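Local atomic coordinates of pantothenate synthetase (Francisella tularensis subsp. tularensis, PDB entry 3N8H), a protein that probably catalyses the ATP-dependent condensation of pantoate with beta-alanine to pantothenate through a pantoyl-adenylate intermediate, releasing AMP and diphosphate. Residues Q179-P182 against P186-S189; K204-L209 against L252-L257. One frame throughout, in Å; residues are numbered along the deposited sequence. Where two conformers were deposited one is given.

Contact 1 of 2, residues Q179-P182 against P186-S189. With AMP (adenosine monophosphate), chain D.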
ATOM      1  N   GLN A 179      17.057  23.541   5.988  1.00 31.11           N
ATOM      2  CA  GLN A 179      17.876  24.639   5.521  1.00 30.08           C
ATOM      3  C   GLN A 179      17.036  25.912   5.481  1.00 32.09           C
ATOM      4  O   GLN A 179      15.887  25.882   5.035  1.00 31.45           O
ATOM      5  CB  GLN A 179      18.455  24.346   4.131  1.00 32.26           C
ATOM      6  CG  GLN A 179      19.315  23.094   4.080  1.00 35.57           C
ATOM      7  CD  GLN A 179      20.418  23.130   5.127  1.00 40.67           C
ATOM      8  OE1 GLN A 179      21.348  23.911   5.026  1.00 39.61           O
ATOM      9  NE2 GLN A 179      20.284  22.314   6.160  1.00 52.03           N
ATOM     10  N   ARG A 180      17.643  27.027   5.902  1.00 30.97           N
ATOM     11  CA  ARG A 180      16.934  28.287   6.089  1.00 35.27           C
ATOM     12  C   ARG A 180      17.623  29.481   5.404  1.00 35.89           C
ATOM     13  O   ARG A 180      18.865  29.503   5.254  1.00 31.61           O
ATOM     14  CB  ARG A 180      16.777  28.558   7.600  1.00 32.72           C
ATOM     15  CG  ARG A 180      15.991  27.469   8.345  1.00 33.28           C
ATOM     16  CD  ARG A 180      15.815  27.707   9.860  1.00 33.36           C
ATOM     17  NE  ARG A 180      15.063  26.591  10.459  1.00 34.00           N
ATOM     18  CZ  ARG A 180      13.736  26.479  10.417  1.00 38.34           C
ATOM     19  NH1 ARG A 180      13.010  27.445   9.836  1.00 28.25           N
ATOM     20  NH2 ARG A 180      13.124  25.424  10.964  1.00 30.64           N
ATOM     21  N   GLN A 181      16.812  30.464   4.986  1.00 31.52           N
ATOM     22  CA  GLN A 181      17.290  31.819   4.669  1.00 31.09           C
ATOM     23  C   GLN A 181      17.868  32.524   5.898  1.00 34.89           C
ATOM     24  O   GLN A 181      17.541  32.178   7.036  1.00 32.98           O
ATOM     25  CB  GLN A 181      16.143  32.708   4.164  1.00 30.97           C
ATOM     26  CG  GLN A 181      15.509  32.271   2.890  1.00 31.78           C
ATOM     27  CD  GLN A 181      16.463  32.371   1.697  1.00 50.72           C
ATOM     28  OE1 GLN A 181      17.608  32.800   1.840  1.00 47.43           O
ATOM     29  NE2 GLN A 181      15.984  31.977   0.514  1.00 52.73           N
ATOM     30  N   PRO A 182      18.674  33.580   5.677  1.00 34.68           N
ATOM     31  CA  PRO A 182      19.239  34.251   6.840  1.00 38.11           C
ATOM     32  C   PRO A 182      18.195  34.675   7.899  1.00 41.25           C
ATOM     33  O   PRO A 182      18.491  34.658   9.098  1.00 32.23           O
ATOM     34  CB  PRO A 182      19.971  35.448   6.224  1.00 36.10           C
ATOM     35  CG  PRO A 182      20.447  34.911   4.893  1.00 39.05           C
ATOM     36  CD  PRO A 182      19.334  33.992   4.420  1.00 40.92           C
ATOM     37  N   PRO A 186      12.377  28.915   6.104  1.00 29.36           N
ATOM     38  CA  PRO A 186      12.770  27.664   5.472  1.00 34.67           C
ATOM     39  C   PRO A 186      12.835  27.813   3.958  1.00 35.75           C
ATOM     40  O   PRO A 186      11.991  28.481   3.352  1.00 33.43           O
ATOM     41  CB  PRO A 186      11.608  26.716   5.801  1.00 34.74           C
ATOM     42  CG  PRO A 186      10.923  27.302   6.933  1.00 32.85           C
ATOM     43  CD  PRO A 186      11.131  28.777   6.883  1.00 32.12           C
ATOM     44  N   LEU A 187      13.823  27.182   3.342  1.00 30.08           N
ATOM     45  CA  LEU A 187      13.813  27.054   1.885  1.00 28.33           C
ATOM     46  C   LEU A 187      12.680  26.114   1.449  1.00 31.52           C
ATOM     47  O   LEU A 187      12.441  25.070   2.073  1.00 33.92           O
ATOM     48  CB  LEU A 187      15.171  26.565   1.393  1.00 33.12           C
ATOM     49  CG  LEU A 187      16.260  27.582   1.734  1.00 45.74           C
ATOM     50  CD1 LEU A 187      17.619  26.984   1.462  1.00 52.84           C
ATOM     51  CD2 LEU A 187      16.016  28.860   0.927  1.00 48.06           C
ATOM     52  N   SER A 188      11.953  26.507   0.401  1.00 30.16           N
ATOM     53  CA  SER A 188      10.833  25.717  -0.125  1.00 33.90           C
ATOM     54  C   SER A 188      10.594  26.066  -1.598  1.00 31.41           C
ATOM     55  O   SER A 188      10.755  27.224  -1.980  1.00 31.46           O
ATOM     56  CB  SER A 188       9.573  26.025   0.679  1.00 31.69           C
ATOM     57  OG  SER A 188       8.661  24.946   0.624  1.00 42.60           O
ATOM     58  N   SER A 189      10.195  25.084  -2.407  1.00 32.56           N
ATOM     59  CA  SER A 189       9.964  25.315  -3.838  1.00 43.31           C
ATOM     60  C   SER A 189       8.876  26.357  -4.090  1.00 41.25           C
ATOM     61  O   SER A 189       9.001  27.189  -4.985  1.00 36.28           O
ATOM     62  CB  SER A 189       9.630  24.006  -4.578  1.00 37.61           C
ATOM     63  OG  SER A 189      10.723  23.098  -4.500  1.00 43.08           O
TER
HETATM   64  P   AMP D 270       9.554  18.544  -1.841  1.00 34.80           P
HETATM   65  O1P AMP D 270      10.303  18.592  -3.170  1.00 34.28           O
HETATM   66  O2P AMP D 270       9.208  19.864  -1.222  1.00 33.22           O
HETATM   67  O3P AMP D 270       8.415  17.591  -1.847  1.00 44.16           O
HETATM   68  O5' AMP D 270      10.699  18.029  -0.814  1.00 28.96           O
HETATM   69  C5' AMP D 270      11.561  16.931  -1.112  1.00 31.25           C
HETATM   70  C4' AMP D 270      12.398  16.584   0.095  1.00 32.67           C
HETATM   71  O4' AMP D 270      13.227  17.739   0.442  1.00 29.73           O
HETATM   72  C3' AMP D 270      11.581  16.231   1.351  1.00 28.33           C
HETATM   73  O3' AMP D 270      12.279  15.238   2.120  1.00 29.21           O
HETATM   74  C2' AMP D 270      11.573  17.554   2.106  1.00 24.27           C
HETATM   75  O2' AMP D 270      11.320  17.474   3.500  1.00 35.35           O
HETATM   76  C1' AMP D 270      12.970  18.085   1.795  1.00 24.13           C
HETATM   77  N9  AMP D 270      13.083  19.531   2.014  1.00 32.74           N
HETATM   78  C8  AMP D 270      12.251  20.476   1.519  1.00 29.70           C
HETATM   79  N7  AMP D 270      12.625  21.713   1.952  1.00 31.01           N
HETATM   80  C5  AMP D 270      13.701  21.554   2.763  1.00 24.77           C
HETATM   81  C6  AMP D 270      14.579  22.452   3.544  1.00 25.02           C
HETATM   82  N6  AMP D 270      14.341  23.773   3.543  1.00 25.62           N
HETATM   83  N1  AMP D 270      15.595  21.922   4.249  1.00 28.68           N
HETATM   84  C2  AMP D 270      15.792  20.582   4.253  1.00 30.06           C
HETATM   85  N3  AMP D 270      15.040  19.700   3.560  1.00 35.69           N
HETATM   86  C4  AMP D 270      13.994  20.119   2.801  1.00 28.48           C
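Arg180 and Pro186 form a single backbone bridge, their CA atoms 4.3 Å apart, and a nearly straight hydrogen bond runs beside it from Leu187 N to Gln179 O (3.0 Å, 173° at the hydrogen). Nothing here extends into a regular strand; the chain simply folds back on itself and offers backbone groups to the adenine of AMP. Gln179 N donates to N1 of AMP at 2.8 Å. The exocyclic N6 of AMP gives one bond to Gln179 O (3.0 Å) and a second to Leu187 O (2.7 Å), so both segments read the base, and Gln179 O receives two donors at once. Leu187 O also takes a bond from Lys152 NZ.

Among the side chains, Leu187 fills the seam: its CD1 lies 3.8 Å from Gln179 CB, while CD2 turns to the amide end of Gln181, a close approach of 3.1 Å to Gln181 NE2 that is no bond, the two side chains crossing at about a right angle. A bend in Gln181 at chi2 (-66°) brings that amide in. Arg180 starts off away from Pro186, yet its guanidinium returns, setting NH1 3.6 Å from Pro186 CG in an oblique approach. The same NH1 bonds to Gly184 O, between the two segments.

Recognition of the adenine N1 and N6 edge by main-chain atoms suits an ATP-using ligase of the HUP clan, and Leu187, Ser188 and Ser189 belong to a predicted ATP site, probably the counterpart of the KMSKS motif of related nucleotidyltransferases. The loop lies between strand 172-176 and helix 196-210: Leu187 touches Asn37 on helix 37-49, Pro186 packs on Tyr206 of helix 196-210, and Arg180 rests on Phe256 of strand 250-257.

Contact 2 of 2, residues K204-L209 against L252-L257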
ATOM      1  N   LYS A 204       9.490  39.245   7.788  1.00 40.75           N
ATOM      2  CA  LYS A 204       8.875  39.805   8.989  1.00 44.17           C
ATOM      3  C   LYS A 204       8.287  38.731   9.912  1.00 39.26           C
ATOM      4  O   LYS A 204       8.413  38.819  11.125  1.00 47.69           O
ATOM      5  CB  LYS A 204       7.795  40.836   8.641  1.00 51.52           C
ATOM      6  CG  LYS A 204       8.338  42.179   8.179  1.00 67.78           C
ATOM      7  CD  LYS A 204       7.218  43.172   7.856  1.00 75.88           C
ATOM      8  CE  LYS A 204       6.414  42.732   6.637  1.00 75.54           C
ATOM      9  NZ  LYS A 204       5.505  43.798   6.144  1.00 73.44           N
ATOM     10  N   ILE A 205       7.619  37.744   9.337  0.70 30.97           N
ATOM     11  CA  ILE A 205       7.103  36.634  10.122  0.70 36.28           C
ATOM     12  C   ILE A 205       8.240  35.991  10.937  0.70 38.45           C
ATOM     13  O   ILE A 205       8.080  35.702  12.129  0.70 35.02           O
ATOM     14  CB  ILE A 205       6.444  35.555   9.223  0.70 40.27           C
ATOM     15  CG1 ILE A 205       5.136  36.070   8.608  0.70 42.47           C
ATOM     16  CG2 ILE A 205       6.199  34.250  10.011  0.70 33.56           C
ATOM     17  CD1 ILE A 205       4.502  35.086   7.623  0.70 30.62           C
ATOM     18  N   TYR A 206       9.386  35.765  10.289  1.00 30.66           N
ATOM     19  CA  TYR A 206      10.493  35.089  10.951  1.00 37.76           C
ATOM     20  C   TYR A 206      11.293  35.983  11.907  1.00 38.28           C
ATOM     21  O   TYR A 206      11.995  35.485  12.794  1.00 33.88           O
ATOM     22  CB  TYR A 206      11.361  34.333   9.947  1.00 34.01           C
ATOM     23  CG  TYR A 206      10.729  33.009   9.674  1.00 32.43           C
ATOM     24  CD1 TYR A 206      11.163  31.857  10.324  1.00 32.90           C
ATOM     25  CD2 TYR A 206       9.619  32.920   8.843  1.00 29.70           C
ATOM     26  CE1 TYR A 206      10.531  30.638  10.107  1.00 33.40           C
ATOM     27  CE2 TYR A 206       8.982  31.718   8.631  1.00 33.54           C
ATOM     28  CZ  TYR A 206       9.445  30.583   9.267  1.00 31.30           C
ATOM     29  OH  TYR A 206       8.792  29.407   9.039  1.00 28.72           O
ATOM     30  N   GLU A 207      11.146  37.294  11.745  1.00 32.44           N
ATOM     31  CA  GLU A 207      11.741  38.238  12.667  1.00 40.65           C
ATOM     32  C   GLU A 207      10.928  38.159  13.950  1.00 39.22           C
ATOM     33  O   GLU A 207      11.455  38.248  15.050  1.00 38.80           O
ATOM     34  CB  GLU A 207      11.674  39.644  12.069  1.00 53.26           C
ATOM     35  CG  GLU A 207      12.498  40.696  12.788  1.00 77.12           C
ATOM     36  CD  GLU A 207      12.522  42.026  12.033  1.00 90.78           C
ATOM     37  OE1 GLU A 207      12.222  43.069  12.659  1.00 94.20           O
ATOM     38  OE2 GLU A 207      12.838  42.024  10.816  1.00 90.38           O
ATOM     39  N   ILE A 208       9.630  37.956  13.782  1.00 29.26           N
ATOM     40  CA  ILE A 208       8.707  37.796  14.907  1.00 34.58           C
ATOM     41  C   ILE A 208       8.937  36.469  15.620  1.00 35.86           C
ATOM     42  O   ILE A 208       9.023  36.410  16.842  1.00 41.39           O
ATOM     43  CB  ILE A 208       7.251  37.879  14.408  1.00 35.77           C
ATOM     44  CG1 ILE A 208       6.932  39.308  13.937  1.00 40.82           C
ATOM     45  CG2 ILE A 208       6.271  37.408  15.477  1.00 41.83           C
ATOM     46  CD1 ILE A 208       5.595  39.445  13.264  1.00 40.64           C
ATOM     47  N   LEU A 209       9.029  35.402  14.848  1.00 32.26           N
ATOM     48  CA  LEU A 209       9.213  34.085  15.432  1.00 35.24           C
ATOM     49  C   LEU A 209      10.493  34.021  16.264  1.00 39.97           C
ATOM     50  O   LEU A 209      10.497  33.484  17.362  1.00 39.97           O
ATOM     51  CB  LEU A 209       9.204  33.007  14.338  1.00 32.86           C
ATOM     52  CG  LEU A 209       7.832  32.747  13.679  1.00 26.78           C
ATOM     53  CD1 LEU A 209       7.960  31.849  12.425  1.00 34.13           C
ATOM     54  CD2 LEU A 209       6.823  32.177  14.701  1.00 32.24           C
ATOM     55  N   LEU A 252       3.043  28.019   2.966  1.00 32.88           N
ATOM     56  CA  LEU A 252       4.320  27.552   3.532  1.00 32.81           C
ATOM     57  C   LEU A 252       4.154  26.936   4.924  1.00 35.66           C
ATOM     58  O   LEU A 252       3.252  27.329   5.666  1.00 31.74           O
ATOM     59  CB  LEU A 252       5.295  28.716   3.640  1.00 25.83           C
ATOM     60  CG  LEU A 252       5.612  29.422   2.316  1.00 38.13           C
ATOM     61  CD1 LEU A 252       6.657  30.492   2.565  1.00 31.55           C
ATOM     62  CD2 LEU A 252       6.054  28.402   1.237  1.00 33.05           C
ATOM     63  N   ILE A 253       5.029  25.977   5.267  1.00 29.79           N
ATOM     64  CA  ILE A 253       4.987  25.315   6.566  1.00 27.90           C
ATOM     65  C   ILE A 253       6.371  25.312   7.175  1.00 40.98           C
ATOM     66  O   ILE A 253       7.389  25.505   6.477  1.00 30.87           O
ATOM     67  CB  ILE A 253       4.451  23.846   6.493  1.00 30.20           C
ATOM     68  CG1 ILE A 253       5.561  22.828   6.140  1.00 34.20           C
ATOM     69  CG2 ILE A 253       3.275  23.744   5.531  1.00 35.65           C
ATOM     70  CD1 ILE A 253       5.080  21.376   6.036  1.00 33.69           C
ATOM     71  N   ASP A 254       6.396  25.093   8.481  1.00 36.60           N
ATOM     72  CA  ASP A 254       7.638  25.004   9.232  1.00 34.34           C
ATOM     73  C   ASP A 254       7.435  24.229  10.554  1.00 37.79           C
ATOM     74  O   ASP A 254       6.326  24.124  11.080  1.00 34.46           O
ATOM     75  CB  ASP A 254       8.178  26.425   9.502  1.00 32.18           C
ATOM     76  CG  ASP A 254       9.653  26.434   9.852  1.00 34.47           C
ATOM     77  OD1 ASP A 254      10.300  25.336   9.867  1.00 37.42           O
ATOM     78  OD2 ASP A 254      10.166  27.531  10.147  1.00 33.90           O
ATOM     79  N   ASN A 255       8.513  23.672  11.084  1.00 32.04           N
ATOM     80  CA  ASN A 255       8.493  23.210  12.454  1.00 32.14           C
ATOM     81  C   ASN A 255       9.914  23.335  13.000  1.00 36.40           C
ATOM     82  O   ASN A 255      10.887  23.255  12.244  1.00 33.15           O
ATOM     83  CB  ASN A 255       7.974  21.772  12.535  1.00 29.91           C
ATOM     84  CG  ASN A 255       9.008  20.792  12.155  1.00 37.86           C
ATOM     85  OD1 ASN A 255       9.818  20.359  12.997  1.00 40.56           O
ATOM     86  ND2 ASN A 255       9.062  20.481  10.869  1.00 31.95           N
ATOM     87  N   PHE A 256      10.032  23.586  14.294  1.00 30.93           N
ATOM     88  CA  PHE A 256      11.336  23.707  14.958  1.00 31.33           C
ATOM     89  C   PHE A 256      11.145  23.446  16.449  1.00 39.93           C
ATOM     90  O   PHE A 256      10.018  23.509  16.950  1.00 37.78           O
ATOM     91  CB  PHE A 256      11.935  25.116  14.727  1.00 33.67           C
ATOM     92  CG  PHE A 256      10.906  26.236  14.776  1.00 36.98           C
ATOM     93  CD1 PHE A 256      10.388  26.665  15.987  1.00 38.16           C
ATOM     94  CD2 PHE A 256      10.448  26.841  13.607  1.00 34.41           C
ATOM     95  CE1 PHE A 256       9.441  27.698  16.044  1.00 36.98           C
ATOM     96  CE2 PHE A 256       9.488  27.865  13.651  1.00 34.10           C
ATOM     97  CZ  PHE A 256       8.986  28.289  14.887  1.00 30.87           C
ATOM     98  N   LEU A 257      12.235  23.143  17.155  1.00 45.82           N
ATOM     99  CA  LEU A 257      12.203  23.008  18.614  1.00 44.31           C
ATOM    100  C   LEU A 257      11.771  24.325  19.252  1.00 44.28           C
ATOM    101  O   LEU A 257      12.202  25.382  18.823  1.00 39.58           O
ATOM    102  CB  LEU A 257      13.582  22.629  19.137  1.00 52.88           C
ATOM    103  CG  LEU A 257      14.102  21.245  18.751  1.00 58.89           C
ATOM    104  CD1 LEU A 257      15.567  21.102  19.124  1.00 59.30           C
ATOM    105  CD2 LEU A 257      13.273  20.177  19.441  1.00 60.72           C
TER
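Tyr206 reaches from its helix to Asp254 on the strand, and its hydroxyl OH donates to Asp254 OD2 at 2.6 Å. This bond spans a gap that the backbones leave wide, since the CA atoms of Tyr206 and Asp254 are 10.6 Å apart. OD2 is met on its anti side, with the hydroxyl 22° out of the carboxylate plane, and OD2 itself lies at the edge of the phenol ring, near the ring plane. The carboxylate is turned 31° from that ring. Asp254 holds this position with CG anti to the backbone N (chi1 -161°), which sends the carboxylate across to the helix, where OD2 also takes a salt bridge from Arg180.

One turn along the helix, Leu209 adds apolar packing. Its CD1 sits 3.6 Å above the centre of the Tyr206 ring, closing one face of the phenol, and meets Phe256 CE2 more loosely at 4.4 Å. The Phe256 ring in turn places its edge toward Asp254 OD2. The tight part is therefore a buried polar bond with an aromatic ring covered on one face, flanked by a slacker leucine-phenylalanine contact; the four residues that touch are all buried. Toward solvent the character changes: Glu207 on the helix and Leu257 at the strand's end are exposed and take no part.

Helix 196-210 is thus laid against strand 250-257, an outer strand, within this chain, of the antiparallel sheet of strands 230-237, 240-247 and 250-257, while Leu209 also touches Ile224 of helix 217-225. Helices packed on a three-stranded antiparallel sheet make up the small C-terminal domain of pantothenate synthetases, beside the Rossmann-like nucleotide-binding domain.

Contact 1 holds the adenine, and contact 2 lies next to it, farther from the nucleotide, the two centres 11 Å apart. The salt bridge from Arg180 NH1 to Asp254 OD2, 2.9 Å long, joins them directly, so that one carboxylate oxygen serves both the nucleotide loop and the helix. Pro186 wedges into the same corner, its CD 3.2 Å from Tyr206 OH and its CG 3.3 Å from Asp254 CG. The side chain of Asp254 stays about 8 Å from AMP at the nearest atoms and about 4 Å from that of Lys152, a predicted ATP-binding residue. Asp254 does not touch AMP, but its bonds to Arg180 and Tyr206 tie the helix-and-sheet packing to the loop, consistent with a second-shell role.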